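Biotin protein ligase-like protein of unknown function (Silicibacter sp., PDB 3BFM) is of unknown function but resembles biotin protein ligases, belongs to the biotin/lipoate A/B protein ligase family and binds calcium. Local coordinates at residues A[50-55]-A[122-127]; A[71-76]-A[184-189]; A[81-86]-A[149-154]; A[91-96]-A[195-200]; A[102-107]-A[142-147]. One frame throughout, in Å; residues are numbered along the deposited sequence.

Interaction 1: A[50-55]-A[122-127]; sequences RAALVL and WLVVGL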
# COMPACT_ATOMS: atom_id res chain seq x y z
N ARG A 50 16.05 13.09 5.12
CA ARG A 50 15.94 12.64 3.73
C ARG A 50 15.05 11.44 3.70
O ARG A 50 15.06 10.64 4.65
CB ARG A 50 17.31 12.34 3.10
CG ARG A 50 18.14 13.60 2.92
CD ARG A 50 19.56 13.26 2.48
NE ARG A 50 20.34 12.91 3.64
CZ ARG A 50 21.56 12.37 3.60
NH1 ARG A 50 22.15 12.08 2.45
NH2 ARG A 50 22.18 12.10 4.74
N ALA A 51 14.26 11.33 2.63
CA ALA A 51 13.43 10.18 2.45
C ALA A 51 13.09 10.02 1.00
O ALA A 51 13.24 10.96 0.20
CB ALA A 51 12.18 10.27 3.35
N ALA A 52 12.71 8.82 0.62
CA ALA A 52 12.38 8.57 -0.81
C ALA A 52 11.35 7.45 -0.84
O ALA A 52 11.45 6.50 -0.08
CB ALA A 52 13.63 8.23 -1.67
N LEU A 53 10.38 7.62 -1.74
CA LEU A 53 9.27 6.67 -1.98
C LEU A 53 9.40 6.03 -3.35
O LEU A 53 9.57 6.76 -4.36
CB LEU A 53 7.93 7.38 -2.02
CG LEU A 53 7.64 8.49 -1.03
CD1 LEU A 53 6.26 9.03 -1.38
CD2 LEU A 53 7.69 7.95 0.39
N VAL A 54 9.26 4.70 -3.39
CA VAL A 54 9.20 3.95 -4.66
C VAL A 54 7.72 3.77 -5.01
O VAL A 54 6.92 3.29 -4.18
CB VAL A 54 9.88 2.57 -4.57
CG1 VAL A 54 9.63 1.76 -5.86
CG2 VAL A 54 11.40 2.73 -4.23
N LEU A 55 7.40 4.19 -6.24
CA LEU A 55 6.06 4.13 -6.82
C LEU A 55 6.10 3.40 -8.17
O LEU A 55 7.15 3.28 -8.82
CB LEU A 55 5.55 5.55 -7.02
CG LEU A 55 5.61 6.42 -5.78
CD1 LEU A 55 5.23 7.88 -6.07
CD2 LEU A 55 4.68 5.82 -4.74
N TRP A 122 9.19 1.97 -12.85
CA TRP A 122 9.26 2.56 -11.51
C TRP A 122 9.43 4.04 -11.57
O TRP A 122 9.94 4.59 -12.54
CB TRP A 122 10.36 1.93 -10.66
CG TRP A 122 11.72 2.06 -11.23
CD1 TRP A 122 12.40 1.09 -11.95
CD2 TRP A 122 12.64 3.17 -11.11
NE1 TRP A 122 13.63 1.54 -12.29
CE2 TRP A 122 13.81 2.81 -11.80
CE3 TRP A 122 12.56 4.44 -10.53
CZ2 TRP A 122 14.89 3.66 -11.90
CZ3 TRP A 122 13.65 5.28 -10.62
CH2 TRP A 122 14.80 4.88 -11.32
N LEU A 123 9.06 4.68 -10.46
CA LEU A 123 9.29 6.08 -10.24
C LEU A 123 9.64 6.27 -8.76
O LEU A 123 9.10 5.59 -7.91
CB LEU A 123 8.01 6.82 -10.60
CG LEU A 123 8.09 8.32 -10.77
CD1 LEU A 123 7.23 8.80 -11.96
CD2 LEU A 123 7.69 9.03 -9.46
N VAL A 124 10.56 7.17 -8.47
CA VAL A 124 10.93 7.48 -7.08
C VAL A 124 10.81 8.96 -6.85
O VAL A 124 11.24 9.75 -7.69
CB VAL A 124 12.40 7.06 -6.78
CG1 VAL A 124 12.89 7.62 -5.44
CG2 VAL A 124 12.54 5.53 -6.84
N VAL A 125 10.18 9.33 -5.74
CA VAL A 125 10.15 10.73 -5.28
C VAL A 125 10.94 10.87 -4.01
O VAL A 125 10.71 10.14 -3.05
CB VAL A 125 8.70 11.22 -5.07
CG1 VAL A 125 8.70 12.62 -4.45
CG2 VAL A 125 7.99 11.18 -6.37
N GLY A 126 11.86 11.82 -3.97
CA GLY A 126 12.71 12.00 -2.81
C GLY A 126 12.50 13.35 -2.18
O GLY A 126 12.26 14.33 -2.90
N LEU A 127 12.56 13.38 -0.85
CA LEU A 127 12.47 14.59 -0.07
C LEU A 127 13.85 14.84 0.56
O LEU A 127 14.48 13.91 1.09
CB LEU A 127 11.40 14.40 1.03
CG LEU A 127 11.31 15.51 2.06
CD1 LEU A 127 10.90 16.85 1.38
CD2 LEU A 127 10.34 15.17 3.25
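Ala51, Leu53 and Leu55 pair with Leu127, Val125 and Leu123 as antiparallel neighbours in the middle of the mixed sheet of the biotin/lipoate ligase-like fold, where strands 48-55 and 123-130 run at 165° to each other. The backbone carries all the hydrogen bonds. Each of these three couples is a hydrogen-bonded pair and makes two N-H...O bonds, six in all; the shortest runs from Leu127 N to Ala51 O at 2.7 Å. Between them lie the non-hydrogen-bonded pairs Ala52-Gly126 and Val54-Val124. At the first, the CA atoms of Ala52 and Gly126 come to 4.0 Å. CA-H...O contacts add to the ladder, among them Val124 CA to Leu53 O at 3.1 Å.

Apolar side chains line both faces. On one, Ala51, Leu53 and Leu127 lie against Trp163 of helix 156-175; on the other, Ala52 and Val124 are covered by Ala27 and Phe24 of helix 23-32. Leu55 CD1 stands 4.3 Å from Leu123 CD2, a looser touch than that of the valines. Val124 places CG1 anti to its backbone N (chi1 169°), which brings this methyl to 3.9 Å from Ala52 CB, while its CG2 meets Val54 CG2 at 4.0 Å.

Interaction 2: A[71-76]-A[184-189]; sequences CGVGFQ and GEWRGL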
# COMPACT_ATOMS: atom_id res chain seq x y z
N CYS A 71 3.21 14.59 -4.27
CA CYS A 71 4.00 14.45 -3.04
C CYS A 71 4.36 15.81 -2.42
O CYS A 71 4.63 15.92 -1.22
CB CYS A 71 5.26 13.64 -3.32
SG CYS A 71 4.85 11.89 -3.67
N GLY A 72 4.33 16.87 -3.23
CA GLY A 72 4.45 18.22 -2.71
C GLY A 72 3.25 18.61 -1.89
O GLY A 72 3.39 19.19 -0.81
N VAL A 73 2.05 18.32 -2.38
CA VAL A 73 0.82 18.55 -1.62
C VAL A 73 0.85 17.72 -0.35
O VAL A 73 0.48 18.19 0.76
CB VAL A 73 -0.44 18.20 -2.44
CG1 VAL A 73 -1.69 18.37 -1.59
CG2 VAL A 73 -0.54 19.05 -3.71
N GLY A 74 1.27 16.47 -0.50
CA GLY A 74 1.47 15.61 0.67
C GLY A 74 2.34 16.26 1.75
O GLY A 74 2.00 16.23 2.96
N PHE A 75 3.46 16.82 1.34
CA PHE A 75 4.36 17.52 2.25
C PHE A 75 3.77 18.76 2.90
O PHE A 75 3.91 18.98 4.10
CB PHE A 75 5.66 17.90 1.56
CG PHE A 75 6.61 18.60 2.46
CD1 PHE A 75 7.37 17.87 3.37
CD2 PHE A 75 6.72 19.99 2.48
CE1 PHE A 75 8.24 18.49 4.22
CE2 PHE A 75 7.60 20.61 3.36
CZ PHE A 75 8.35 19.84 4.24
N GLN A 76 3.15 19.62 2.09
CA GLN A 76 2.49 20.80 2.65
C GLN A 76 1.44 20.39 3.70
O GLN A 76 1.37 21.01 4.77
CB GLN A 76 1.87 21.65 1.55
CG GLN A 76 1.26 22.98 2.06
CD GLN A 76 -0.12 22.83 2.70
OE1 GLN A 76 -0.87 21.90 2.43
NE2 GLN A 76 -0.46 23.79 3.55
N GLY A 184 -6.09 21.72 -8.34
CA GLY A 184 -6.54 22.85 -7.52
C GLY A 184 -5.76 23.00 -6.24
O GLY A 184 -5.36 24.11 -5.90
N GLU A 185 -5.52 21.89 -5.54
CA GLU A 185 -4.75 21.95 -4.30
C GLU A 185 -3.36 22.49 -4.58
O GLU A 185 -2.86 23.36 -3.84
CB GLU A 185 -4.62 20.57 -3.67
CG GLU A 185 -5.90 20.01 -3.11
CD GLU A 185 -6.53 20.90 -2.06
OE1 GLU A 185 -5.79 21.38 -1.16
OE2 GLU A 185 -7.76 21.12 -2.13
N TRP A 186 -2.75 21.98 -5.66
CA TRP A 186 -1.38 22.35 -6.02
C TRP A 186 -1.29 23.83 -6.45
O TRP A 186 -0.39 24.56 -6.01
CB TRP A 186 -0.80 21.43 -7.11
CG TRP A 186 0.63 21.68 -7.31
CD1 TRP A 186 1.67 21.14 -6.61
CD2 TRP A 186 1.21 22.61 -8.22
NE1 TRP A 186 2.86 21.69 -7.02
CE2 TRP A 186 2.60 22.57 -8.03
CE3 TRP A 186 0.68 23.44 -9.23
CZ2 TRP A 186 3.47 23.33 -8.77
CZ3 TRP A 186 1.57 24.22 -9.97
CH2 TRP A 186 2.94 24.15 -9.75
N ARG A 187 -2.24 24.27 -7.25
CA ARG A 187 -2.24 25.68 -7.68
C ARG A 187 -2.26 26.65 -6.51
O ARG A 187 -1.57 27.66 -6.55
CB ARG A 187 -3.42 25.96 -8.65
CG ARG A 187 -3.68 27.43 -8.90
CD ARG A 187 -4.83 27.64 -9.88
NE ARG A 187 -4.74 28.99 -10.46
CZ ARG A 187 -4.07 29.32 -11.56
NH1 ARG A 187 -3.41 28.41 -12.27
NH2 ARG A 187 -4.07 30.57 -11.98
N GLY A 188 -3.00 26.34 -5.45
CA GLY A 188 -3.03 27.18 -4.26
C GLY A 188 -1.72 27.30 -3.52
O GLY A 188 -1.50 28.28 -2.80
N LEU A 189 -0.85 26.30 -3.68
CA LEU A 189 0.46 26.26 -3.04
C LEU A 189 1.60 26.65 -3.94
O LEU A 189 2.75 26.80 -3.48
CB LEU A 189 0.71 24.84 -2.53
CG LEU A 189 -0.34 24.35 -1.54
CD1 LEU A 189 -0.08 22.87 -1.23
CD2 LEU A 189 -0.34 25.20 -0.27
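Gln76 of helix 67-82 and Leu189 at the far end of segment 184-189 make the closest touch between two helices whose local axes pass 9.8 Å apart at 65°. The glutamine side chain can be followed outward. Its CB lies 3.6 Å from Leu189 CD1. CG, set anti to the backbone N (chi1 -175°), leans over the fork of the leucine, 3.6 Å from both CD1 and CD2 of Leu189. The chain then bends at chi2, and the amide carbon CD stays beside the same two methyls, 3.8 Å from Leu189 CD2. At the tip, OE1 faces CD1 and NE2 faces CD2 at van der Waals range, and OE1 is hydrogen-bonded to a residue adjoining the segments. The two side chains thus cross at about a right angle, with the aliphatic part of the glutamine laid across the leucine fork.

One turn earlier, Val73 makes the other half of the contact. Its CG2 reaches Trp186 CA at 4.1 Å and meets the indole at the edge, near its plane, while CG1 rests against Glu185 CB at 4.2 Å. Trp170 of helix 156-175 touches both Val73 and Glu185, and Leu91 lies against Trp186 and Leu189. Replacing Gln76 with an alanine would probably leave both methyls of Leu189 without the CG and amide carbon they rest on, opening a gap at this end of the helix pair.

Between the two segments the contact is van der Waals packing, without a hydrogen bond: Gln76 offers its CB, CG and amide carbon to the leucine, while OE1 is engaged by a residue close by in the chain.

Interaction 3: A[81-86]-A[149-154]; sequences ALAPPE and EGCADV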
# COMPACT_ATOMS: atom_id res chain seq x y z
N ALA A 81 -0.11 19.95 9.42
CA ALA A 81 -0.63 19.17 10.55
C ALA A 81 0.24 19.24 11.83
O ALA A 81 -0.25 18.90 12.91
CB ALA A 81 -0.81 17.72 10.14
N LEU A 82 1.51 19.63 11.71
CA LEU A 82 2.48 19.57 12.82
C LEU A 82 3.06 20.93 13.24
O LEU A 82 3.55 21.09 14.35
CB LEU A 82 3.66 18.64 12.45
CG LEU A 82 3.31 17.17 12.20
CD1 LEU A 82 4.56 16.36 11.78
CD2 LEU A 82 2.67 16.53 13.41
N ALA A 83 3.02 21.90 12.34
CA ALA A 83 3.68 23.17 12.55
C ALA A 83 2.69 24.23 12.99
O ALA A 83 1.50 24.08 12.81
CB ALA A 83 4.34 23.62 11.26
N PRO A 84 3.20 25.35 13.53
CA PRO A 84 2.34 26.49 13.79
C PRO A 84 1.68 27.01 12.52
O PRO A 84 2.26 26.97 11.43
CB PRO A 84 3.30 27.54 14.36
CG PRO A 84 4.49 26.79 14.78
CD PRO A 84 4.59 25.58 13.92
N PRO A 85 0.44 27.49 12.64
CA PRO A 85 -0.34 27.88 11.46
C PRO A 85 0.21 29.06 10.69
O PRO A 85 -0.10 29.23 9.52
CB PRO A 85 -1.71 28.23 12.04
CG PRO A 85 -1.46 28.55 13.46
CD PRO A 85 -0.32 27.69 13.89
N GLU A 86 1.05 29.87 11.33
CA GLU A 86 1.68 30.98 10.63
C GLU A 86 2.79 30.54 9.66
O GLU A 86 3.19 31.32 8.81
CB GLU A 86 2.27 31.98 11.63
CG GLU A 86 3.23 31.36 12.63
CD GLU A 86 2.54 30.85 13.90
OE1 GLU A 86 1.29 30.68 13.90
OE2 GLU A 86 3.27 30.62 14.89
N GLU A 149 12.71 28.29 11.15
CA GLU A 149 11.47 28.94 10.69
C GLU A 149 10.26 28.74 11.58
O GLU A 149 9.13 28.78 11.11
CB GLU A 149 11.12 28.44 9.27
CG GLU A 149 12.11 28.89 8.23
CD GLU A 149 12.18 30.42 8.12
OE1 GLU A 149 11.15 31.08 8.39
OE2 GLU A 149 13.26 30.94 7.75
N GLY A 150 10.51 28.50 12.86
CA GLY A 150 9.44 28.38 13.84
C GLY A 150 8.86 27.00 14.06
O GLY A 150 7.79 26.89 14.68
N CYS A 151 9.54 25.95 13.58
CA CYS A 151 9.00 24.59 13.61
C CYS A 151 9.76 23.70 14.58
O CYS A 151 9.81 22.48 14.40
CB CYS A 151 9.04 23.96 12.23
SG CYS A 151 8.09 24.84 11.02
N ALA A 152 10.33 24.31 15.62
CA ALA A 152 11.12 23.57 16.59
C ALA A 152 10.32 22.46 17.31
O ALA A 152 10.91 21.48 17.75
CB ALA A 152 11.78 24.54 17.59
N ASP A 153 9.00 22.59 17.40
CA ASP A 153 8.20 21.53 18.02
C ASP A 153 7.80 20.41 17.04
O ASP A 153 7.01 19.53 17.39
CB ASP A 153 6.94 22.12 18.65
N VAL A 154 8.29 20.47 15.79
CA VAL A 154 7.99 19.43 14.82
C VAL A 154 9.10 18.38 14.89
O VAL A 154 10.25 18.68 14.62
CB VAL A 154 7.90 20.02 13.42
CG1 VAL A 154 7.64 18.92 12.36
CG2 VAL A 154 6.81 21.10 13.38
O HOH W 1 4.21 19.11 16.20
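Val154 packs against Leu82 and Ala83 where helix 67-82 runs out and the loop ahead of helix 156-175 passes by. This is the tight part of the contact. The two branches of the valine divide the work: CG1 touches Leu82 CB and CD1, each at 4.0 Å, and CG2 sits 3.4 Å from Leu82 O and reaches on to Ala83 CA. With CG1 anti to the backbone N (chi1 177°), CG2 is the branch turned to Leu82 O. The leucine and valine side chains cross at about a right angle, and Leu159 of helix 156-175 touches both. Beside them Cys151 SG lies 4.0 Å from Ala83 CB, and the same cysteine packs on Val87 and Leu146, which makes it part of the apolar interior.

The other side is the more exposed and hydrated margin. Gly150 is exposed, yet its carbonyl oxygen makes a close approach all the same, with Gly150 O 3.3 Å from Pro84 CG. A water bridges the segments as donor to two backbone carbonyls, Leu82 O at 2.8 Å and Asp153 O at 3.1 Å. The loop's own shape comes from a type I beta turn from Cys151 to Val154, closed by Val154 N bonding to Cys151 O at 2.9 Å, which folds the chain so that Cys151 and Val154 both touch Ala83.

The segments share no direct hydrogen bond. The contact rests on methyl groups and a sulfur on its inner side, and on one water-mediated link between two carbonyls at the margin.

Interaction 4: A[91-96]-A[195-200]; sequences LDWNGA and EARTEA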
# COMPACT_ATOMS: atom_id res chain seq x y z
N LEU A 91 5.22 25.48 -2.94
CA LEU A 91 5.81 24.47 -3.80
C LEU A 91 6.26 25.07 -5.12
O LEU A 91 5.46 25.67 -5.84
CB LEU A 91 4.79 23.36 -4.07
CG LEU A 91 4.15 22.63 -2.88
CD1 LEU A 91 3.00 21.69 -3.37
CD2 LEU A 91 5.23 21.88 -2.06
N ASP A 92 7.54 24.92 -5.45
CA ASP A 92 7.98 25.30 -6.77
C ASP A 92 7.63 24.22 -7.80
O ASP A 92 7.61 23.00 -7.54
CB ASP A 92 9.48 25.59 -6.75
CG ASP A 92 9.97 26.34 -7.98
OD1 ASP A 92 9.79 25.82 -9.11
OD2 ASP A 92 10.56 27.44 -7.79
N TRP A 93 7.39 24.66 -9.04
CA TRP A 93 7.07 23.75 -10.12
C TRP A 93 8.16 22.67 -10.27
O TRP A 93 7.86 21.50 -10.56
CB TRP A 93 6.94 24.56 -11.41
CG TRP A 93 6.71 23.77 -12.61
CD1 TRP A 93 5.53 23.27 -13.05
CD2 TRP A 93 7.70 23.37 -13.56
NE1 TRP A 93 5.73 22.56 -14.20
CE2 TRP A 93 7.05 22.59 -14.53
CE3 TRP A 93 9.06 23.56 -13.65
CZ2 TRP A 93 7.74 22.04 -15.61
CZ3 TRP A 93 9.74 23.02 -14.70
CH2 TRP A 93 9.09 22.27 -15.67
N ASN A 94 9.40 23.08 -10.08
CA ASN A 94 10.59 22.19 -10.24
C ASN A 94 10.87 21.28 -9.06
O ASN A 94 11.83 20.51 -9.09
CB ASN A 94 11.84 22.96 -10.61
CG ASN A 94 12.37 23.87 -9.50
OD1 ASN A 94 12.03 23.75 -8.31
ND2 ASN A 94 13.18 24.84 -9.91
N GLY A 95 10.04 21.37 -8.04
CA GLY A 95 10.20 20.53 -6.86
C GLY A 95 10.82 21.21 -5.64
O GLY A 95 10.79 20.63 -4.55
N ALA A 96 11.40 22.39 -5.81
CA ALA A 96 11.93 23.12 -4.67
C ALA A 96 10.86 23.45 -3.65
O ALA A 96 9.67 23.64 -3.98
CB ALA A 96 12.67 24.39 -5.11
N GLU A 195 3.93 35.32 -11.83
CA GLU A 195 5.12 36.15 -11.73
C GLU A 195 6.20 35.79 -12.76
O GLU A 195 6.14 34.76 -13.43
CB GLU A 195 5.71 36.06 -10.32
CG GLU A 195 4.68 36.26 -9.17
CD GLU A 195 4.11 37.69 -9.06
OE1 GLU A 195 4.58 38.61 -9.77
OE2 GLU A 195 3.18 37.89 -8.25
N ALA A 196 7.22 36.64 -12.88
CA ALA A 196 8.33 36.40 -13.78
C ALA A 196 9.06 35.13 -13.41
O ALA A 196 9.15 34.77 -12.25
CB ALA A 196 9.31 37.58 -13.74
N ARG A 197 9.61 34.45 -14.41
CA ARG A 197 10.25 33.15 -14.20
C ARG A 197 11.21 32.88 -15.34
O ARG A 197 10.93 33.24 -16.47
CB ARG A 197 9.15 32.10 -14.21
CG ARG A 197 9.63 30.67 -14.13
CD ARG A 197 9.88 30.34 -12.71
NE ARG A 197 10.51 29.03 -12.57
CZ ARG A 197 10.30 28.21 -11.55
NH1 ARG A 197 9.45 28.54 -10.58
NH2 ARG A 197 10.93 27.04 -11.51
N THR A 198 12.35 32.26 -15.02
CA THR A 198 13.26 31.70 -16.02
C THR A 198 13.28 30.19 -15.82
O THR A 198 13.35 29.72 -14.71
CB THR A 198 14.68 32.30 -15.89
OG1 THR A 198 14.61 33.74 -15.99
CG2 THR A 198 15.62 31.75 -16.98
N GLU A 199 13.17 29.44 -16.90
CA GLU A 199 13.11 27.99 -16.81
C GLU A 199 13.58 27.40 -18.13
O GLU A 199 13.23 27.92 -19.19
CB GLU A 199 11.68 27.55 -16.53
CG GLU A 199 11.51 26.07 -16.24
CD GLU A 199 12.18 25.64 -14.94
OE1 GLU A 199 11.96 26.30 -13.90
OE2 GLU A 199 12.94 24.65 -14.96
N ALA A 200 14.39 26.35 -18.06
CA ALA A 200 14.92 25.69 -19.25
C ALA A 200 15.44 26.68 -20.31
O ALA A 200 15.17 26.52 -21.49
CB ALA A 200 13.85 24.80 -19.86
O HOH W 2 7.17 27.57 -9.24
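Asp92 and Arg197 form a salt bridge that belongs to a three-residue network with Glu199, joining the type I turn Asp92-Gly95 to the short strand 196-199. Of the charged contacts, the firmest across the segments is Arg197 NH2 to Asp92 OD1 at 2.9 Å: it lies in the guanidinium plane and uses the syn lone pair of the carboxylate. Arg197 NH1 adds weak bonds to both oxygens of Asp92. On its own strand, Arg197 NH2 also gives a 2.7 Å bond to Glu199 OE1, so the guanidinium links two carboxylates and would probably ease the repulsion between them.

Among the van der Waals contacts, Trp93 CZ3 stands 3.6 Å from Glu199 CD, with ring and carboxylate planes 61° apart; the indole NE1 is hydrogen-bonded to Phe213 O, and Met215 touches the ring. Separately, a water accepts from Trp93 N and, weakly, from Arg197 NH1. The link spans regions of two sequence families, ligase-like and DUF4444.

Two Asx turns shape the loop. Asp92 CG is anti to the backbone N (chi1 -165°), and Asp92 OD1 accepts from Asn94 N at 2.9 Å, almost straight at 173° and on its anti side. Asn94 OD1 in turn accepts from Ala96 N at 2.9 Å.

Interaction 5: A[102-107]-A[142-147]; sequences ARCGRL and DETALY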
# COMPACT_ATOMS: atom_id res chain seq x y z
N ALA A 102 11.30 31.30 1.83
CA ALA A 102 12.70 30.96 1.66
C ALA A 102 12.89 29.51 1.23
O ALA A 102 12.23 28.61 1.75
CB ALA A 102 13.46 31.20 2.94
N ARG A 103 13.83 29.31 0.32
CA ARG A 103 14.18 27.99 -0.18
C ARG A 103 14.67 27.14 0.98
O ARG A 103 15.54 27.56 1.73
CB ARG A 103 15.26 28.09 -1.23
CG ARG A 103 15.76 26.80 -1.80
CD ARG A 103 14.65 25.90 -2.51
NE ARG A 103 15.29 24.64 -2.84
CZ ARG A 103 16.06 24.43 -3.89
NH1 ARG A 103 16.23 25.36 -4.84
NH2 ARG A 103 16.67 23.27 -4.01
N CYS A 104 14.07 25.97 1.13
CA CYS A 104 14.25 25.14 2.31
C CYS A 104 13.94 23.71 1.89
O CYS A 104 12.86 23.21 2.12
CB CYS A 104 13.33 25.58 3.43
SG CYS A 104 13.60 24.69 5.02
N GLY A 105 14.88 23.12 1.18
CA GLY A 105 14.72 21.74 0.73
C GLY A 105 14.09 21.59 -0.63
O GLY A 105 13.82 22.55 -1.36
N ARG A 106 13.85 20.34 -1.00
CA ARG A 106 13.33 20.07 -2.34
C ARG A 106 12.82 18.66 -2.41
O ARG A 106 13.24 17.77 -1.63
CB ARG A 106 14.39 20.24 -3.40
CG ARG A 106 15.52 19.36 -3.17
CD ARG A 106 16.54 19.36 -4.28
NE ARG A 106 17.64 18.48 -3.87
CZ ARG A 106 18.71 18.21 -4.63
NH1 ARG A 106 18.83 18.74 -5.85
NH2 ARG A 106 19.66 17.41 -4.15
N LEU A 107 11.89 18.47 -3.33
CA LEU A 107 11.47 17.16 -3.78
C LEU A 107 12.13 16.85 -5.12
O LEU A 107 12.17 17.69 -6.01
CB LEU A 107 9.96 17.11 -3.97
CG LEU A 107 9.11 17.15 -2.70
CD1 LEU A 107 7.63 17.52 -3.08
CD2 LEU A 107 9.15 15.84 -1.95
N ASP A 142 19.85 26.23 -0.37
CA ASP A 142 18.92 26.54 0.72
C ASP A 142 19.19 27.87 1.38
O ASP A 142 20.33 28.18 1.68
CB ASP A 142 18.96 25.43 1.78
CG ASP A 142 18.53 24.07 1.24
OD1 ASP A 142 17.55 24.01 0.46
OD2 ASP A 142 19.18 23.06 1.59
N GLU A 143 18.14 28.62 1.65
CA GLU A 143 18.23 29.92 2.31
C GLU A 143 17.85 29.88 3.79
O GLU A 143 18.17 30.79 4.54
CB GLU A 143 17.34 30.91 1.56
CG GLU A 143 17.64 30.94 0.08
CD GLU A 143 16.66 31.77 -0.75
OE1 GLU A 143 15.41 31.66 -0.60
OE2 GLU A 143 17.16 32.52 -1.62
N THR A 144 17.16 28.82 4.22
CA THR A 144 16.80 28.65 5.62
C THR A 144 16.77 27.16 5.93
O THR A 144 17.24 26.34 5.15
CB THR A 144 15.44 29.31 5.93
OG1 THR A 144 15.23 29.38 7.36
CG2 THR A 144 14.29 28.56 5.29
N ALA A 145 16.23 26.82 7.09
CA ALA A 145 16.11 25.45 7.53
C ALA A 145 14.87 25.41 8.40
O ALA A 145 14.48 26.43 8.98
CB ALA A 145 17.33 25.00 8.31
N LEU A 146 14.26 24.24 8.50
CA LEU A 146 12.97 24.09 9.16
C LEU A 146 12.93 24.65 10.57
O LEU A 146 11.99 25.36 10.92
CB LEU A 146 12.56 22.62 9.23
CG LEU A 146 11.08 22.38 9.55
CD1 LEU A 146 10.18 22.80 8.41
CD2 LEU A 146 10.92 20.89 9.88
N TYR A 147 13.94 24.33 11.38
CA TYR A 147 13.93 24.71 12.78
C TYR A 147 14.33 26.17 12.94
O TYR A 147 14.19 26.74 14.02
CB TYR A 147 14.81 23.77 13.62
CG TYR A 147 14.28 22.37 13.69
CD1 TYR A 147 12.92 22.10 13.64
CD2 TYR A 147 15.14 21.29 13.87
CE1 TYR A 147 12.46 20.81 13.70
CE2 TYR A 147 14.68 19.99 13.94
CZ TYR A 147 13.34 19.75 13.87
OH TYR A 147 12.88 18.44 13.94
O HOH W 3 17.28 22.04 -1.38
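Arg103 and Glu143 hold each other through main chain and side chain: Arg103 N gives a nearly straight bond (174°) to Glu143 OE1 at 3.0 Å, and Glu143 N returns one to Arg103 O at 2.8 Å. The same carbonyl also accepts from Thr144 N, so two donors grip Arg103 O. Farther along the strand, Gly105 N bonds to Asp142 OD1 at 2.9 Å, approaching from above the carboxylate plane. Apolar contacts flank these bonds. Thr144 CG2 rests on Ala102 CB and Cys104 CB, each at 3.6 Å, while Cys104 SG lies near Ala145 CA.

The second shell sets the arginine. Its chain bends at chi2 (60°), bringing Arg103 NE to 3.0 Å from Gly105 O in a hydrogen bond, so that the side chain lies forward along its own strand. A water accepts from Arg103 NH2 and donates to Asp142 OD1, bridging charges not in direct contact. A leucine at Arg103 would probably cost Gly105 O and this water the hydrogen bonds from the arginine, and leave Asp142 without the nearby positive charge. Thr144 OG1 is hydrogen-bonded to Glu149, which probably helps to fix its rotation.

The loop 142-147 passes roughly at right angles over the start of strand 102-111. Cys104 and Asp142 touch Pro130 of strand 123-130, and Leu146 reaches Ile99 of strand 96-99 and Leu79 of helix 67-82.

In the fold
Four contacts knit the ligase-like part of the chain, and interaction 4 ties it to the C-terminal DUF4444 region. Interaction 1 lies in the central sheet, whose strand 123-130 also neighbours strand 102-111 of interaction 5; their centres are about 19 Å apart. Interactions 2 and 3 share helix 67-82, with centres about 17 Å apart, and interaction 2 packs on interaction 1 through Cys71 and Phe75. Segment 91-96 of interaction 4 touches interaction 2 through Leu91, against Leu189 and Trp186, and interaction 5 through Gly95, against Leu107. Interactions 3 and 5 meet along loop 142-154. First segments come in numerical order along the chain. Sheet, helices and late loops are thus interlocked, joining distant sequence into one compact body.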